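PDB 2QDR: uncharacterized protein from Nostoc punctiforme, which is of unknown function but has the double-stranded beta-helix fold of the cupins and is a putative dioxygenase. Local coordinates for residues N75-S80 and P100-P105; E114-K119 and E155-E160; K190-G195 and K208-D213; Q233-Y238 and T294-A299; T246-V251 and I274-G279. All coordinates share one frame; numbering follows the deposited sequence.

Contact 1: N75-S80 and P100-P105; sequences NIAPGS and PKFEAP
Ile76 and Phe102 lead the apolar packing here. From Ile76, the CG2 branch lies 4.0 Å from Phe102 CE1. The longer branch takes a different course: Ile76 CD1 reaches toward Pro105 and comes to 3.9 Å from Pro105 CD. Both branch ends, Ile76 CG2 and Ile76 CD1, also lie against Glu103 O; the Glu103 side chain turns outward, so they rest on backbone rather than on the carboxylate. Phe102 starts off from its backbone pointing past the neighbouring segment, but with CG anti to the backbone N (chi1 -179°) the ring end comes back to Ala77. There the Ala77 methyl adds a looser touch, CB lying 4.4 Å from Phe102 CD1.

The polar element is a carbonyl meeting an aromatic rim. Ala77 O sits at the edge of the Phe102 ring, close to its plane and 3.3 Å from Phe102 CE1, consistent with the positive edge of the ring facing an oxygen. Trp146 meets the same ring edge-to-face.

In the fold, the loop 75-78, which leads into strand 79-86 of the large N-terminal sheet, is laid over strand 103-104, the outermost strand of a small four-stranded antiparallel sheet. This is loop-on-sheet packing at the periphery of a cupin double-stranded beta-helix.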
# COMPACT_ATOMS: atom_id res chain seq x y z
N ASN A 75 -21.84 26.81 -48.90
CA ASN A 75 -22.65 27.81 -48.17
C ASN A 75 -22.34 27.92 -46.65
O ASN A 75 -22.66 28.93 -46.02
CB ASN A 75 -24.17 27.59 -48.40
CG ASN A 75 -24.69 26.22 -47.90
OD1 ASN A 75 -24.02 25.48 -47.18
ND2 ASN A 75 -25.91 25.90 -48.28
N ILE A 76 -21.70 26.88 -46.09
CA ILE A 76 -21.34 26.83 -44.67
C ILE A 76 -20.39 27.99 -44.33
O ILE A 76 -19.60 28.39 -45.18
CB ILE A 76 -20.72 25.44 -44.27
CG1 ILE A 76 -21.69 24.27 -44.60
CG2 ILE A 76 -20.29 25.41 -42.79
CD1 ILE A 76 -23.07 24.31 -43.94
N ALA A 77 -20.51 28.54 -43.12
CA ALA A 77 -19.67 29.66 -42.70
C ALA A 77 -18.23 29.18 -42.60
O ALA A 77 -17.99 28.07 -42.13
CB ALA A 77 -20.14 30.21 -41.38
N PRO A 78 -17.26 30.02 -43.05
CA PRO A 78 -15.87 29.60 -42.96
C PRO A 78 -15.22 29.93 -41.62
O PRO A 78 -15.68 30.81 -40.89
CB PRO A 78 -15.21 30.43 -44.06
CG PRO A 78 -15.96 31.73 -44.00
CD PRO A 78 -17.38 31.38 -43.62
N GLY A 79 -14.14 29.23 -41.32
CA GLY A 79 -13.36 29.43 -40.10
C GLY A 79 -12.01 29.95 -40.56
O GLY A 79 -11.84 30.27 -41.74
N SER A 80 -11.08 30.06 -39.62
CA SER A 80 -9.73 30.50 -39.89
C SER A 80 -8.85 29.36 -39.48
O SER A 80 -9.31 28.50 -38.73
CB SER A 80 -9.37 31.73 -39.08
OG SER A 80 -9.19 31.38 -37.72
N PRO A 100 -19.11 32.81 -34.45
CA PRO A 100 -20.36 32.73 -33.65
C PRO A 100 -21.54 31.94 -34.22
O PRO A 100 -22.09 31.10 -33.51
CB PRO A 100 -20.76 34.21 -33.53
CG PRO A 100 -19.48 34.92 -33.49
CD PRO A 100 -18.54 34.17 -34.39
N LYS A 101 -21.91 32.19 -35.48
CA LYS A 101 -23.04 31.50 -36.12
C LYS A 101 -22.63 30.26 -36.93
O LYS A 101 -23.39 29.82 -37.80
CB LYS A 101 -23.85 32.49 -36.99
CG LYS A 101 -24.42 33.69 -36.24
N PHE A 102 -21.45 29.69 -36.67
CA PHE A 102 -20.98 28.50 -37.40
C PHE A 102 -21.96 27.36 -37.16
O PHE A 102 -22.37 27.13 -36.03
CB PHE A 102 -19.57 28.10 -36.98
CG PHE A 102 -19.03 26.90 -37.72
CD1 PHE A 102 -18.38 27.05 -38.94
CD2 PHE A 102 -19.15 25.62 -37.18
CE1 PHE A 102 -17.88 25.96 -39.62
CE2 PHE A 102 -18.65 24.52 -37.86
CZ PHE A 102 -18.01 24.69 -39.08
N GLU A 103 -22.32 26.67 -38.24
CA GLU A 103 -23.26 25.57 -38.18
C GLU A 103 -22.97 24.66 -39.38
O GLU A 103 -22.98 25.13 -40.52
CB GLU A 103 -24.69 26.10 -38.16
CG GLU A 103 -25.75 25.05 -37.96
CD GLU A 103 -27.13 25.64 -37.68
OE1 GLU A 103 -27.31 26.87 -37.80
OE2 GLU A 103 -28.04 24.86 -37.32
N ALA A 104 -22.65 23.40 -39.10
CA ALA A 104 -22.32 22.41 -40.12
C ALA A 104 -23.28 21.21 -40.06
O ALA A 104 -23.85 20.92 -39.00
CB ALA A 104 -20.88 21.95 -39.96
N PRO A 105 -23.44 20.50 -41.20
CA PRO A 105 -24.33 19.36 -41.25
C PRO A 105 -23.67 18.11 -40.71
O PRO A 105 -22.46 18.08 -40.47
CB PRO A 105 -24.61 19.22 -42.74
CG PRO A 105 -23.34 19.62 -43.37
CD PRO A 105 -22.78 20.71 -42.50

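Contact 2: E114-K119 and E155-E160; sequences EIFVIK and EILWME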
# COMPACT_ATOMS: atom_id res chain seq x y z
N GLU A 114 -9.23 14.53 -34.09
CA GLU A 114 -9.22 14.83 -32.66
C GLU A 114 -9.52 16.31 -32.54
O GLU A 114 -9.06 17.11 -33.35
CB GLU A 114 -7.92 14.49 -31.98
CG GLU A 114 -7.36 13.19 -32.44
CD GLU A 114 -6.31 12.63 -31.51
OE1 GLU A 114 -6.52 12.61 -30.28
OE2 GLU A 114 -5.30 12.15 -32.04
N ILE A 115 -10.29 16.65 -31.50
CA ILE A 115 -10.72 18.00 -31.23
C ILE A 115 -10.51 18.30 -29.77
O ILE A 115 -10.88 17.47 -28.95
CB ILE A 115 -12.23 18.10 -31.58
CG1 ILE A 115 -12.44 17.88 -33.08
CG2 ILE A 115 -12.86 19.44 -31.18
CD1 ILE A 115 -13.89 17.90 -33.50
N PHE A 116 -9.94 19.46 -29.46
CA PHE A 116 -9.73 19.91 -28.08
C PHE A 116 -10.04 21.40 -28.02
O PHE A 116 -9.35 22.20 -28.66
CB PHE A 116 -8.31 19.63 -27.60
CG PHE A 116 -8.10 20.02 -26.16
CD1 PHE A 116 -8.44 19.14 -25.15
CD2 PHE A 116 -7.58 21.26 -25.82
CE1 PHE A 116 -8.26 19.48 -23.81
CE2 PHE A 116 -7.40 21.62 -24.49
CZ PHE A 116 -7.74 20.72 -23.48
N VAL A 117 -11.03 21.78 -27.22
CA VAL A 117 -11.49 23.18 -27.13
C VAL A 117 -10.59 24.06 -26.25
O VAL A 117 -10.46 23.81 -25.06
CB VAL A 117 -12.94 23.25 -26.60
CG1 VAL A 117 -13.45 24.71 -26.53
CG2 VAL A 117 -13.86 22.39 -27.48
N ILE A 118 -10.04 25.11 -26.85
CA ILE A 118 -9.16 26.06 -26.18
C ILE A 118 -9.95 27.21 -25.57
O ILE A 118 -9.69 27.58 -24.44
CB ILE A 118 -8.13 26.66 -27.16
CG1 ILE A 118 -7.29 25.55 -27.82
CG2 ILE A 118 -7.22 27.68 -26.43
CD1 ILE A 118 -6.36 26.07 -28.90
N LYS A 119 -10.85 27.80 -26.35
CA LYS A 119 -11.67 28.91 -25.90
C LYS A 119 -13.08 28.71 -26.45
O LYS A 119 -13.26 28.06 -27.49
CB LYS A 119 -11.09 30.25 -26.39
CG LYS A 119 -11.67 31.52 -25.73
CD LYS A 119 -11.24 32.85 -26.41
CE LYS A 119 -11.99 33.08 -27.75
NZ LYS A 119 -11.59 34.32 -28.47
N GLU A 155 -12.26 28.48 -30.25
CA GLU A 155 -10.91 28.13 -30.72
C GLU A 155 -10.67 26.67 -30.37
O GLU A 155 -10.92 26.26 -29.23
CB GLU A 155 -9.84 29.03 -30.13
CG GLU A 155 -10.10 30.49 -30.47
CD GLU A 155 -8.93 31.40 -30.22
OE1 GLU A 155 -7.77 30.93 -30.28
OE2 GLU A 155 -9.18 32.61 -30.01
N ILE A 156 -10.15 25.91 -31.34
CA ILE A 156 -9.95 24.48 -31.21
C ILE A 156 -8.66 23.94 -31.81
O ILE A 156 -8.22 24.41 -32.85
CB ILE A 156 -11.08 23.74 -32.02
CG1 ILE A 156 -12.47 24.35 -31.79
CG2 ILE A 156 -11.13 22.24 -31.70
CD1 ILE A 156 -13.58 23.69 -32.60
N LEU A 157 -8.07 22.94 -31.15
CA LEU A 157 -6.90 22.25 -31.68
C LEU A 157 -7.51 21.21 -32.61
O LEU A 157 -8.10 20.24 -32.13
CB LEU A 157 -6.03 21.60 -30.61
CG LEU A 157 -5.33 22.53 -29.62
CD1 LEU A 157 -4.61 21.70 -28.56
CD2 LEU A 157 -4.36 23.47 -30.32
N TRP A 158 -7.41 21.44 -33.91
CA TRP A 158 -7.96 20.56 -34.93
C TRP A 158 -6.87 19.62 -35.40
O TRP A 158 -5.91 20.06 -36.04
CB TRP A 158 -8.49 21.40 -36.08
CG TRP A 158 -9.25 20.67 -37.12
CD1 TRP A 158 -8.75 20.09 -38.25
CD2 TRP A 158 -10.67 20.49 -37.17
NE1 TRP A 158 -9.77 19.54 -38.99
CE2 TRP A 158 -10.96 19.78 -38.34
CE3 TRP A 158 -11.72 20.87 -36.33
CZ2 TRP A 158 -12.26 19.41 -38.70
CZ3 TRP A 158 -13.02 20.52 -36.68
CH2 TRP A 158 -13.27 19.79 -37.85
N MSE A 159 -7.02 18.33 -35.10
CA MSE A 159 -6.01 17.31 -35.42
C MSE A 159 -6.45 16.22 -36.41
O MSE A 159 -7.12 15.27 -36.03
CB MSE A 159 -5.57 16.67 -34.09
CG MSE A 159 -4.76 17.62 -33.23
SE MSE A 159 -4.63 17.15 -31.37
CE MSE A 159 -6.45 17.53 -30.81
N GLU A 160 -6.05 16.37 -37.66
CA GLU A 160 -6.36 15.44 -38.74
C GLU A 160 -5.25 14.38 -38.74
O GLU A 160 -4.11 14.73 -38.99
CB GLU A 160 -6.40 16.17 -40.07
CG GLU A 160 -7.37 17.37 -40.09
CD GLU A 160 -7.41 18.09 -41.43
OE1 GLU A 160 -6.77 17.64 -42.40
OE2 GLU A 160 -8.10 19.12 -41.50
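Ile118 and Lys119 both turn their backbone N-H groups to one acceptor, Glu155 O, from the same face of its plane. Ile118 N is 2.8 Å from Glu155 O and Lys119 N 3.3 Å from it. Two residues facing one make a classic beta bulge, and Glu155 N answers by bonding Lys119 O. Farther along, Leu157 N gives Phe116 O a nearly straight bond (173°) of 2.9 Å.

Beside the bulge, the Ile118 and Leu157 side chains cross at about a right angle, Ile118 CD1 3.6 Å from Leu157 CD2. An alanine in place of Ile118 would probably leave Leu157 CD2 without this partner and open a gap. The Leu157 and Phe116 side chains lie side by side, Leu157 CD1 4.1 Å from Phe116 CD2. Both strands belong to an antiparallel sheet of this cupin-type double-stranded beta-helix, 133-137 beside 114-117 and 92-98 beside 155-160.

At the exposed end, Lys119 bends at chi3 (75°) to bring NZ within 3.3 Å of Glu155 OE2, a salt bridge whose hydrogen bond is weak; Arg95 holds Glu155 OE1. At the other end, selenomethionine Met159 curls its CE to 3.6 Å from Glu114 CB. Tyr134, Asn161, Arg211 and Arg284 hold the Glu114 carboxylate.

Contact 3: K190-G195 and K208-D213; sequences KLLPWG and KWLRKD
Lys208 lays its aliphatic chain and ammonium over one face of the Trp194 indole, a combined CH-pi and cation-pi contact. It ties the loop before strand 195-196 to strand 205-212, neighbours at one border of the seven-stranded antiparallel sheet in this cupin-type fold. Taking the ring contacts first, Lys208 CE stands 3.8 Å from the centroid of the five-membered ring, 15° off its normal, while Lys208 CG is 3.5 Å from Trp194 CE3. The lysine is stretched out beyond CG, with its last three torsions close to 180°, and this straight run carries methylenes across both rings of the indole before NZ arrives 4.5 Å from the same five-membered centroid.

As for polar bonds, Lys208 NZ makes a weak one to Leu192 O at 3.1 Å and further ones to Ser189 O and to His227 ND1 of a neighbouring subunit. These acceptors, with the indole face, probably stabilise the ammonium charge. Trp194 NE1 donates to Pro226 O of that same neighbouring subunit, which probably limits how the indole can turn against the lysine.

The apolar pair is Leu192 CD2 with Leu210 CD2, 4.1 Å apart. Leu192 CG, anti to the backbone N (chi1 -161°), sends that methyl across to the strand, where Leu192 CD2 also lies 3.5 Å from Trp209 O.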
# COMPACT_ATOMS: atom_id res chain seq x y z
N LYS A 190 -12.17 18.80 -17.50
CA LYS A 190 -12.31 19.54 -16.23
C LYS A 190 -12.94 18.65 -15.13
O LYS A 190 -12.54 18.73 -13.98
CB LYS A 190 -13.13 20.84 -16.42
CG LYS A 190 -12.56 21.81 -17.47
CD LYS A 190 -13.26 23.16 -17.55
CE LYS A 190 -14.75 23.06 -17.84
NZ LYS A 190 -15.08 22.25 -19.05
N LEU A 191 -13.89 17.79 -15.52
CA LEU A 191 -14.57 16.87 -14.59
C LEU A 191 -13.75 15.63 -14.23
O LEU A 191 -14.05 14.95 -13.25
CB LEU A 191 -15.90 16.40 -15.19
CG LEU A 191 -16.90 17.47 -15.61
CD1 LEU A 191 -18.19 16.83 -16.16
CD2 LEU A 191 -17.21 18.40 -14.46
N LEU A 192 -12.73 15.35 -15.01
CA LEU A 192 -11.88 14.20 -14.83
C LEU A 192 -10.94 14.54 -13.67
O LEU A 192 -10.66 15.72 -13.47
CB LEU A 192 -11.15 13.97 -16.16
CG LEU A 192 -10.48 12.67 -16.56
CD1 LEU A 192 -11.51 11.54 -16.66
CD2 LEU A 192 -9.74 12.87 -17.89
N PRO A 193 -10.52 13.55 -12.85
CA PRO A 193 -9.60 13.85 -11.73
C PRO A 193 -8.13 13.67 -12.08
O PRO A 193 -7.82 12.92 -13.00
CB PRO A 193 -9.99 12.79 -10.70
CG PRO A 193 -10.36 11.61 -11.54
CD PRO A 193 -10.90 12.13 -12.85
N TRP A 194 -7.23 14.37 -11.38
CA TRP A 194 -5.79 14.23 -11.62
C TRP A 194 -5.26 12.93 -11.05
O TRP A 194 -5.67 12.51 -9.97
CB TRP A 194 -4.97 15.38 -11.03
CG TRP A 194 -5.15 16.67 -11.73
CD1 TRP A 194 -5.85 17.75 -11.28
CD2 TRP A 194 -4.64 17.02 -13.02
NE1 TRP A 194 -5.78 18.75 -12.21
CE2 TRP A 194 -5.06 18.34 -13.29
CE3 TRP A 194 -3.87 16.35 -13.98
CZ2 TRP A 194 -4.75 18.99 -14.48
CZ3 TRP A 194 -3.58 16.99 -15.18
CH2 TRP A 194 -4.01 18.30 -15.42
N GLY A 195 -4.35 12.31 -11.79
CA GLY A 195 -3.72 11.05 -11.40
C GLY A 195 -2.22 11.16 -11.52
O GLY A 195 -1.69 12.18 -11.99
N LYS A 208 -3.69 13.69 -16.86
CA LYS A 208 -5.10 13.38 -17.15
C LYS A 208 -5.18 12.73 -18.51
O LYS A 208 -5.15 13.43 -19.52
CB LYS A 208 -6.03 14.59 -17.17
CG LYS A 208 -6.55 15.04 -15.85
CD LYS A 208 -7.47 16.24 -16.05
CE LYS A 208 -7.98 16.74 -14.74
NZ LYS A 208 -8.96 17.84 -14.87
N TRP A 209 -5.29 11.41 -18.54
CA TRP A 209 -5.42 10.70 -19.81
C TRP A 209 -6.74 10.97 -20.50
O TRP A 209 -7.79 10.83 -19.90
CB TRP A 209 -5.29 9.19 -19.63
CG TRP A 209 -3.92 8.75 -19.43
CD1 TRP A 209 -3.23 8.68 -18.26
CD2 TRP A 209 -3.03 8.31 -20.45
NE1 TRP A 209 -1.97 8.22 -18.48
CE2 TRP A 209 -1.82 7.97 -19.83
CE3 TRP A 209 -3.15 8.16 -21.83
CZ2 TRP A 209 -0.72 7.51 -20.55
CZ3 TRP A 209 -2.08 7.69 -22.54
CH2 TRP A 209 -0.87 7.36 -21.89
N LEU A 210 -6.67 11.37 -21.77
CA LEU A 210 -7.84 11.62 -22.59
C LEU A 210 -8.07 10.46 -23.57
O LEU A 210 -9.23 10.15 -23.90
CB LEU A 210 -7.68 12.92 -23.35
CG LEU A 210 -7.42 14.18 -22.52
CD1 LEU A 210 -7.25 15.38 -23.48
CD2 LEU A 210 -8.52 14.44 -21.50
N ARG A 211 -6.99 9.84 -24.06
CA ARG A 211 -7.08 8.71 -24.98
C ARG A 211 -5.77 7.94 -25.00
O ARG A 211 -4.70 8.54 -24.93
CB ARG A 211 -7.43 9.19 -26.39
CG ARG A 211 -7.64 8.05 -27.43
CD ARG A 211 -7.97 8.61 -28.81
NE ARG A 211 -6.83 9.38 -29.31
CZ ARG A 211 -5.82 8.91 -30.05
NH1 ARG A 211 -5.77 7.64 -30.46
NH2 ARG A 211 -4.85 9.74 -30.40
N LYS A 212 -5.86 6.62 -25.14
CA LYS A 212 -4.69 5.73 -25.17
C LYS A 212 -4.76 4.80 -26.39
O LYS A 212 -5.78 4.16 -26.61
CB LYS A 212 -4.63 4.96 -23.84
CG LYS A 212 -3.33 4.18 -23.59
CD LYS A 212 -3.26 3.51 -22.20
CE LYS A 212 -3.24 4.51 -21.02
NZ LYS A 212 -3.17 3.83 -19.68
N ASP A 213 -3.69 4.75 -27.19
CA ASP A 213 -3.59 3.88 -28.40
C ASP A 213 -3.57 2.44 -28.02
O ASP A 213 -3.37 2.10 -26.85
CB ASP A 213 -2.26 4.07 -29.15
CG ASP A 213 -2.08 5.42 -29.77
OD1 ASP A 213 -3.08 6.04 -30.20
OD2 ASP A 213 -0.91 5.83 -29.89

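Contact 4: Q233-Y238 and T294-A299; sequences QMIQPY and TVLSYA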
# COMPACT_ATOMS: atom_id res chain seq x y z
N GLN A 233 18.75 16.98 -19.20
CA GLN A 233 18.19 17.03 -20.54
C GLN A 233 17.50 15.69 -20.73
O GLN A 233 17.69 14.79 -19.91
CB GLN A 233 19.25 17.24 -21.62
CG GLN A 233 20.07 18.51 -21.44
CD GLN A 233 21.06 18.75 -22.57
OE1 GLN A 233 20.76 18.56 -23.75
NE2 GLN A 233 22.24 19.21 -22.20
N MSE A 234 16.71 15.56 -21.79
CA MSE A 234 16.00 14.31 -22.08
C MSE A 234 16.04 13.87 -23.54
O MSE A 234 15.57 14.57 -24.43
CB MSE A 234 14.53 14.42 -21.70
CG MSE A 234 14.26 14.57 -20.22
SE MSE A 234 12.33 14.80 -20.04
CE MSE A 234 12.23 15.28 -18.32
N ILE A 235 16.59 12.69 -23.77
CA ILE A 235 16.65 12.10 -25.09
C ILE A 235 15.28 11.41 -25.20
O ILE A 235 14.95 10.53 -24.40
CB ILE A 235 17.84 11.16 -25.26
CG1 ILE A 235 19.15 11.93 -25.01
CG2 ILE A 235 17.80 10.53 -26.66
CD1 ILE A 235 20.37 11.08 -24.88
N GLN A 236 14.49 11.86 -26.17
CA GLN A 236 13.14 11.36 -26.38
C GLN A 236 13.00 10.51 -27.65
O GLN A 236 12.71 11.07 -28.71
CB GLN A 236 12.17 12.55 -26.42
CG GLN A 236 12.08 13.30 -25.08
CD GLN A 236 11.02 14.41 -25.05
OE1 GLN A 236 10.35 14.69 -26.04
NE2 GLN A 236 10.88 15.06 -23.89
N PRO A 237 13.22 9.18 -27.57
CA PRO A 237 13.08 8.30 -28.75
C PRO A 237 11.61 8.05 -29.17
O PRO A 237 11.17 6.91 -29.25
CB PRO A 237 13.76 7.00 -28.27
CG PRO A 237 13.45 6.97 -26.86
CD PRO A 237 13.70 8.40 -26.42
N TYR A 238 10.89 9.13 -29.48
CA TYR A 238 9.49 9.06 -29.84
C TYR A 238 9.03 10.43 -30.31
O TYR A 238 9.72 11.42 -30.06
CB TYR A 238 8.64 8.61 -28.64
CG TYR A 238 8.85 9.44 -27.38
CD1 TYR A 238 8.08 10.57 -27.14
CD2 TYR A 238 9.82 9.10 -26.45
CE1 TYR A 238 8.26 11.34 -26.00
CE2 TYR A 238 10.00 9.87 -25.30
CZ TYR A 238 9.22 10.98 -25.08
OH TYR A 238 9.41 11.74 -23.95
N THR A 294 12.86 4.45 -22.31
CA THR A 294 12.01 5.22 -23.24
C THR A 294 12.18 6.73 -23.07
O THR A 294 11.87 7.47 -23.99
CB THR A 294 10.50 4.84 -23.15
OG1 THR A 294 10.01 5.07 -21.82
CG2 THR A 294 10.28 3.37 -23.56
N VAL A 295 12.58 7.20 -21.88
CA VAL A 295 12.84 8.63 -21.61
C VAL A 295 14.17 8.56 -20.90
O VAL A 295 14.24 8.09 -19.76
CB VAL A 295 11.76 9.31 -20.77
CG1 VAL A 295 12.05 10.81 -20.61
CG2 VAL A 295 10.39 9.12 -21.42
N LEU A 296 15.22 9.02 -21.58
CA LEU A 296 16.58 8.94 -21.08
C LEU A 296 17.12 10.27 -20.58
O LEU A 296 17.31 11.19 -21.38
CB LEU A 296 17.48 8.45 -22.22
CG LEU A 296 16.97 7.28 -23.08
CD1 LEU A 296 17.95 6.96 -24.21
CD2 LEU A 296 16.73 6.08 -22.21
N SER A 297 17.35 10.39 -19.27
CA SER A 297 17.92 11.62 -18.72
C SER A 297 19.38 11.72 -19.17
O SER A 297 20.12 10.75 -19.11
CB SER A 297 17.79 11.68 -17.20
OG SER A 297 16.43 11.83 -16.84
N TYR A 298 19.75 12.92 -19.62
CA TYR A 298 21.08 13.22 -20.15
C TYR A 298 21.66 14.50 -19.53
O TYR A 298 20.95 15.49 -19.40
CB TYR A 298 20.93 13.31 -21.68
CG TYR A 298 22.15 13.73 -22.47
CD1 TYR A 298 23.33 13.01 -22.41
CD2 TYR A 298 22.07 14.80 -23.38
CE1 TYR A 298 24.44 13.38 -23.18
CE2 TYR A 298 23.18 15.17 -24.17
CZ TYR A 298 24.35 14.45 -24.06
OH TYR A 298 25.45 14.82 -24.80
N ALA A 299 22.94 14.46 -19.14
CA ALA A 299 23.61 15.61 -18.51
C ALA A 299 25.12 15.59 -18.82
O ALA A 299 25.92 15.19 -17.98
CB ALA A 299 23.35 15.65 -17.03
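Gln233 and Tyr298 form the outer pair of a short antiparallel ladder in the six-stranded sheet of this cupin-type double-stranded beta-helix, Gln233 N donating to Tyr298 O at 2.7 Å. In return Tyr298 N reaches Gln233 O from well above its carbonyl plane. Ile235 and Leu296 repeat the pattern two residues along, beyond the non-hydrogen-bonded pair Met234-Ser297, with Ile235 N 2.9 Å from Leu296 O and Leu296 N giving a nearly straight bond (173°) to Ile235 O.

Packing builds on these pairs. The Gln233 amide runs beside the Tyr298 ring, Gln233 OE1 4.0 Å from Tyr298 CD2 and the two planes 65° apart; an alanine in place of Gln233 takes the amide away and would probably leave that side of the Tyr298 ring less covered, with CB alone remaining from this residue. Ile235 CD1 slants across to 3.9 Å from Tyr298 CB, while Tyr298 OH is held by Gln128 N of a neighbouring subunit. Past the ladder, Thr294 O meets the edge of the Tyr238 ring near its plane, 3.3 Å from Tyr238 CE2.

Contact 5: T246-V251 and I274-G279; sequences TGYCDV and ITDDGG
Thr275 OG1 is gripped from several directions. Across the contact, Thr275 OG1 donates to Tyr248 O at 2.8 Å. Within its own turn, Thr275 OG1 accepts from Gly278 N, also at 2.8 Å, and it takes a weak bond from Asp277 N. The bond from Gly278 N, three residues on, makes an ST motif. With OG1 anti to the backbone N (chi1 170°), the hydroxyl also stands 3.6 Å above the Tyr248 ring plane, over its centre, and Thr275 CB makes a CH-pi contact with that same face.

Tyr248 is pinned around its ring. Tyr248 OH accepts from Asp276 N at 2.9 Å in a fairly straight bond (164°). At the ring edge, the Asp277 carboxylate stands at a steep angle (78° between planes), Asp277 CG lying 3.5 Å from Tyr248 CE1. Tyr248 N bonds Gly278 O at 3.1 Å, and the two strands pair again farther along through Asp250 N and Ile274 O, 2.7 Å apart. Gly247 and Gly279 come so close that side chains would collide with the facing backbone.

Strand 248-251 lies between strands 254-257 and 268-275, and Arg255 of the former makes a salt bridge with Asp250 and a cation-pi contact with the Tyr248 ring. At the turn, the chain passes on into strand 279-285 of the seven-stranded sheet, while Asp276 forms a salt bridge with Lys131 of a neighbouring subunit.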
# COMPACT_ATOMS: atom_id res chain seq x y z
N THR A 246 -1.99 27.15 -19.96
CA THR A 246 -1.86 28.14 -18.90
C THR A 246 -0.48 28.01 -18.23
O THR A 246 0.16 26.96 -18.31
CB THR A 246 -3.05 28.05 -17.89
OG1 THR A 246 -3.14 29.28 -17.17
CG2 THR A 246 -2.90 26.90 -16.93
N GLY A 247 -0.03 29.08 -17.58
CA GLY A 247 1.25 29.10 -16.89
C GLY A 247 2.42 29.13 -17.86
O GLY A 247 2.27 29.63 -18.98
N TYR A 248 3.57 28.62 -17.41
CA TYR A 248 4.76 28.58 -18.27
C TYR A 248 5.72 27.48 -17.91
O TYR A 248 5.61 26.86 -16.87
CB TYR A 248 5.58 29.89 -18.19
CG TYR A 248 6.53 30.03 -17.00
CD1 TYR A 248 6.10 30.58 -15.79
CD2 TYR A 248 7.88 29.66 -17.10
CE1 TYR A 248 6.98 30.72 -14.72
CE2 TYR A 248 8.75 29.79 -16.03
CZ TYR A 248 8.28 30.33 -14.84
OH TYR A 248 9.12 30.48 -13.76
N CYS A 249 6.68 27.29 -18.80
CA CYS A 249 7.76 26.34 -18.58
C CYS A 249 8.96 26.71 -19.43
O CYS A 249 8.89 26.75 -20.66
CB CYS A 249 7.35 24.91 -18.87
SG CYS A 249 8.71 23.78 -18.50
N ASP A 250 10.06 27.04 -18.75
CA ASP A 250 11.31 27.38 -19.41
C ASP A 250 11.91 26.06 -19.81
O ASP A 250 11.95 25.16 -19.00
CB ASP A 250 12.29 28.14 -18.51
CG ASP A 250 11.77 29.49 -18.06
OD1 ASP A 250 10.88 30.05 -18.72
OD2 ASP A 250 12.27 30.02 -17.06
N VAL A 251 12.29 25.93 -21.08
CA VAL A 251 12.94 24.73 -21.58
C VAL A 251 14.17 25.29 -22.29
O VAL A 251 14.10 25.80 -23.41
CB VAL A 251 11.99 23.80 -22.39
CG1 VAL A 251 11.16 24.57 -23.43
CG2 VAL A 251 12.78 22.66 -23.02
N ILE A 274 12.34 24.09 -16.43
CA ILE A 274 12.21 24.78 -15.15
C ILE A 274 11.01 25.72 -15.18
O ILE A 274 10.76 26.38 -16.19
CB ILE A 274 13.50 25.58 -14.74
CG1 ILE A 274 14.78 24.72 -14.89
CG2 ILE A 274 13.35 26.13 -13.29
CD1 ILE A 274 16.11 25.41 -14.47
N THR A 275 10.26 25.77 -14.08
CA THR A 275 9.10 26.66 -13.94
C THR A 275 8.76 26.87 -12.46
O THR A 275 8.51 25.92 -11.73
CB THR A 275 7.85 26.19 -14.71
OG1 THR A 275 6.73 26.98 -14.31
CG2 THR A 275 7.50 24.73 -14.47
N ASP A 276 8.81 28.13 -12.04
CA ASP A 276 8.50 28.50 -10.67
C ASP A 276 7.00 28.61 -10.44
O ASP A 276 6.55 28.49 -9.31
CB ASP A 276 9.17 29.82 -10.30
CG ASP A 276 10.70 29.74 -10.30
OD1 ASP A 276 11.27 28.65 -10.10
OD2 ASP A 276 11.32 30.80 -10.47
N ASP A 277 6.23 28.83 -11.51
CA ASP A 277 4.77 28.98 -11.45
C ASP A 277 3.97 27.72 -11.76
O ASP A 277 2.87 27.54 -11.23
CB ASP A 277 4.31 30.09 -12.42
CG ASP A 277 4.86 31.47 -12.06
OD1 ASP A 277 5.59 31.61 -11.05
OD2 ASP A 277 4.56 32.43 -12.80
N GLY A 278 4.51 26.85 -12.62
CA GLY A 278 3.83 25.63 -13.02
C GLY A 278 2.96 25.93 -14.23
O GLY A 278 3.07 27.02 -14.81
N GLY A 279 2.12 24.98 -14.63
CA GLY A 279 1.24 25.18 -15.78
C GLY A 279 0.44 23.97 -16.22
O GLY A 279 0.61 22.88 -15.67

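In the fold
The five contacts follow the two halves of this all-beta chain, consistent with a pair of cupin-like barrels. Contacts 1 and 2, about 15 Å apart between centres, both reach the large N-terminal sheet. Contact 3 comes next along the chain, its strand lying in the seven-stranded sheet, and touches contact 2 through the Glu114-Arg211 salt bridge and Phe116 packing on Leu210. Contacts 4 and 5 share the six-stranded sheet, their centres about 20 Å apart, contact 5 nested inside the loop closed by contact 4. Contacts 1 and 4 have centres about 43 Å apart. Contacts 1 and 2 thus lie within the chain, while 3, 4 and 5 also take part in packing the eight-chain assembly.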